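Local coordinates for protein bifunctional pinoresinol-lariciresinol reductase 1 (Thuja plicata, PDB 1QYD) that reduces pinoresinol to lariciresinol and then lariciresinol to secoisolariciresinol in lignan biosynthesis, taking hydride from NADPH, at residues 3-8 against 27-32. Residues are numbered along the deposited sequence; the frame is centred on the assembly and turned at random.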
ATOM      1  N   LYS A   3      -0.002  35.249 -17.956  1.00 49.77           N
ATOM      2  CA  LYS A   3      -0.378  35.559 -16.563  1.00 46.77           C
ATOM      3  C   LYS A   3       0.535  35.364 -15.351  1.00 41.58           C
ATOM      4  O   LYS A   3       1.461  34.572 -15.369  1.00 34.44           O
ATOM      5  CB  LYS A   3      -1.731  34.848 -16.239  1.00 50.26           C
ATOM      6  CG  LYS A   3      -1.907  33.403 -16.649  1.00 51.40           C
ATOM      7  CD  LYS A   3      -3.356  32.966 -16.464  1.00 50.68           C
ATOM      8  CE  LYS A   3      -3.471  31.472 -16.788  1.00 50.59           C
ATOM      9  NZ  LYS A   3      -4.534  30.837 -16.020  1.00 47.75           N
ATOM     10  N   LYS A   4       0.228  36.149 -14.294  1.00 40.79           N
ATOM     11  CA  LYS A   4       0.883  36.158 -12.984  1.00 40.48           C
ATOM     12  C   LYS A   4       0.104  35.425 -11.876  1.00 39.47           C
ATOM     13  O   LYS A   4      -0.821  35.953 -11.245  1.00 46.20           O
ATOM     14  CB  LYS A   4       1.109  37.596 -12.512  1.00 41.46           C
ATOM     15  CG  LYS A   4       1.899  38.490 -13.461  1.00 49.38           C
ATOM     16  CD  LYS A   4       2.260  39.812 -12.778  1.00 51.17           C
ATOM     17  CE  LYS A   4       3.357  39.643 -11.705  1.00 56.67           C
ATOM     18  NZ  LYS A   4       4.599  39.088 -12.238  1.00 57.31           N
ATOM     19  N   SER A   5       0.442  34.164 -11.633  1.00 32.04           N
ATOM     20  CA  SER A   5      -0.146  33.377 -10.560  1.00 26.01           C
ATOM     21  C   SER A   5       1.048  32.644 -10.008  1.00 24.81           C
ATOM     22  O   SER A   5       2.060  32.504 -10.693  1.00 29.76           O
ATOM     23  CB  SER A   5      -1.136  32.352 -11.052  1.00 26.28           C
ATOM     24  OG  SER A   5      -1.937  32.937 -12.063  1.00 31.76           O
ATOM     25  N   ARG A   6       0.995  32.159  -8.779  1.00 20.80           N
ATOM     26  CA  ARG A   6       2.179  31.551  -8.238  1.00 16.48           C
ATOM     27  C   ARG A   6       1.977  30.085  -8.005  1.00 15.28           C
ATOM     28  O   ARG A   6       1.157  29.656  -7.193  1.00 10.92           O
ATOM     29  CB  ARG A   6       2.536  32.289  -6.967  1.00 25.47           C
ATOM     30  CG  ARG A   6       3.084  33.672  -7.290  1.00 29.97           C
ATOM     31  CD  ARG A   6       3.497  34.429  -6.054  1.00 36.38           C
ATOM     32  NE  ARG A   6       4.231  35.625  -6.423  1.00 44.93           N
ATOM     33  CZ  ARG A   6       4.719  36.471  -5.509  1.00 53.18           C
ATOM     34  NH1 ARG A   6       4.541  36.250  -4.195  1.00 54.17           N
ATOM     35  NH2 ARG A   6       5.433  37.532  -5.918  1.00 52.89           N
ATOM     36  N   VAL A   7       2.738  29.303  -8.782  1.00 15.18           N
ATOM     37  CA  VAL A   7       2.490  27.881  -8.695  1.00 16.56           C
ATOM     38  C   VAL A   7       3.623  27.150  -8.050  1.00 15.52           C
ATOM     39  O   VAL A   7       4.796  27.481  -8.154  1.00 22.21           O
ATOM     40  CB  VAL A   7       2.151  27.260 -10.120  1.00 12.21           C
ATOM     41  CG1 VAL A   7       1.252  28.247 -10.893  1.00  7.44           C
ATOM     42  CG2 VAL A   7       3.394  26.956 -10.924  1.00 18.82           C
ATOM     43  N   LEU A   8       3.191  26.171  -7.288  1.00 17.18           N
ATOM     44  CA  LEU A   8       4.109  25.316  -6.585  1.00 15.47           C
ATOM     45  C   LEU A   8       3.864  23.938  -7.164  1.00 15.04           C
ATOM     46  O   LEU A   8       2.730  23.459  -7.106  1.00 14.06           O
ATOM     47  CB  LEU A   8       3.796  25.342  -5.094  1.00 10.28           C
ATOM     48  CG  LEU A   8       4.623  24.483  -4.136  1.00 15.37           C
ATOM     49  CD1 LEU A   8       6.117  24.734  -4.295  1.00 17.14           C
ATOM     50  CD2 LEU A   8       4.288  24.879  -2.713  1.00 18.61           C
ATOM     51  N   LEU A  27       3.874  29.600 -19.988  1.00 26.68           N
ATOM     52  CA  LEU A  27       2.609  30.325 -20.049  1.00 22.68           C
ATOM     53  C   LEU A  27       2.573  31.445 -19.026  1.00 23.23           C
ATOM     54  O   LEU A  27       1.500  31.829 -18.566  1.00 24.08           O
ATOM     55  CB  LEU A  27       1.417  29.415 -19.781  1.00 19.28           C
ATOM     56  CG  LEU A  27       1.033  28.454 -20.859  1.00 17.03           C
ATOM     57  CD1 LEU A  27      -0.058  27.544 -20.342  1.00  6.10           C
ATOM     58  CD2 LEU A  27       0.621  29.239 -22.093  1.00 14.86           C
ATOM     59  N   GLY A  28       3.751  31.954 -18.642  1.00 21.94           N
ATOM     60  CA  GLY A  28       3.862  33.123 -17.788  1.00 21.45           C
ATOM     61  C   GLY A  28       3.791  32.917 -16.280  1.00 23.55           C
ATOM     62  O   GLY A  28       3.903  33.926 -15.582  1.00 31.38           O
ATOM     63  N   HIS A  29       3.640  31.730 -15.684  1.00 18.70           N
ATOM     64  CA  HIS A  29       3.602  31.575 -14.237  1.00 15.78           C
ATOM     65  C   HIS A  29       4.960  31.590 -13.555  1.00 21.59           C
ATOM     66  O   HIS A  29       5.845  30.832 -13.960  1.00 23.54           O
ATOM     67  CB  HIS A  29       2.892  30.283 -13.911  1.00 11.96           C
ATOM     68  CG  HIS A  29       1.496  30.423 -14.448  1.00  2.58           C
ATOM     69  ND1 HIS A  29       1.194  30.688 -15.693  1.00  9.16           N
ATOM     70  CD2 HIS A  29       0.345  30.384 -13.730  1.00  8.69           C
ATOM     71  CE1 HIS A  29      -0.106  30.820 -15.743  1.00  8.79           C
ATOM     72  NE2 HIS A  29      -0.623  30.640 -14.561  1.00 10.14           N
ATOM     73  N   PRO A  30       5.199  32.455 -12.546  1.00 27.18           N
ATOM     74  CA  PRO A  30       6.283  32.284 -11.570  1.00 30.34           C
ATOM     75  C   PRO A  30       6.152  30.926 -10.888  1.00 29.43           C
ATOM     76  O   PRO A  30       5.239  30.659 -10.100  1.00 30.03           O
ATOM     77  CB  PRO A  30       6.166  33.487 -10.605  1.00 27.85           C
ATOM     78  CG  PRO A  30       4.862  34.168 -10.984  1.00 27.18           C
ATOM     79  CD  PRO A  30       4.696  33.832 -12.467  1.00 28.66           C
ATOM     80  N   THR A  31       7.085  30.058 -11.307  1.00 26.56           N
ATOM     81  CA  THR A  31       7.075  28.684 -10.865  1.00 20.16           C
ATOM     82  C   THR A  31       8.188  28.337  -9.924  1.00 14.74           C
ATOM     83  O   THR A  31       9.335  28.720 -10.091  1.00 16.96           O
ATOM     84  CB  THR A  31       7.094  27.802 -12.098  1.00 20.21           C
ATOM     85  OG1 THR A  31       5.898  28.146 -12.763  1.00 21.13           O
ATOM     86  CG2 THR A  31       7.050  26.322 -11.850  1.00 20.26           C
ATOM     87  N   TYR A  32       7.690  27.638  -8.917  1.00 11.14           N
ATOM     88  CA  TYR A  32       8.387  27.098  -7.782  1.00  9.57           C
ATOM     89  C   TYR A  32       8.249  25.591  -7.878  1.00  7.92           C
ATOM     90  O   TYR A  32       7.158  25.083  -8.126  1.00  7.84           O
ATOM     91  CB  TYR A  32       7.746  27.492  -6.466  1.00 12.59           C
ATOM     92  CG  TYR A  32       7.710  28.942  -6.019  1.00 19.49           C
ATOM     93  CD1 TYR A  32       7.098  29.961  -6.761  1.00 23.98           C
ATOM     94  CD2 TYR A  32       8.261  29.227  -4.778  1.00 19.43           C
ATOM     95  CE1 TYR A  32       7.030  31.268  -6.244  1.00 30.78           C
ATOM     96  CE2 TYR A  32       8.205  30.513  -4.248  1.00 30.33           C
ATOM     97  CZ  TYR A  32       7.587  31.542  -4.975  1.00 35.59           C
ATOM     98  OH  TYR A  32       7.522  32.811  -4.391  1.00 22.66           O
TER
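V7 pairs with T31 in parallel fashion by bonding to its two neighbours: N of V7 donates to O of P30 at 3.1 Å, and O of V7 accepts from N of Y32 at 3.0 Å. This registers strand 7-10 against strand 31-34, with L8 beside Y32, neighbours joined through helix 17-26 in the first beta-alpha-beta unit of the Rossmann-type NADPH-binding fold. That helix ends in a Schellman motif with G28, at positive phi, as the C-prime residue.

Within the paired strands, OG1 of T31 bonds to O of H29 and touches CG2 of V7, while on the sheet face bearing L8 and Y32, CD1 of L8 packs against CB of Y32, 3.9 Å away. Ahead of them, side chains join the loops. With CG anti to its carbonyl carbon (chi1 -62°), H29 swings its imidazole in among K3, S5 and V7. There CE1 meets CG of K3, CE of K3 comes to the ring edge in plane, and CD2 lies 3.6 Å from CB of S5 and 3.7 Å from CG1 of V7. A weak bond from ND1 to O of L27 helps orient the ring; an alanine in place of H29 would probably open a gap between K3, S5 and V7 and leave that carbonyl without this donor. P30 sets CG 3.3 Å from O of S5.

NZ of K3 forms a salt bridge and OG of S5 a hydrogen bond with the D209 carboxylate, which probably offsets the lysine charge beside the imidazole.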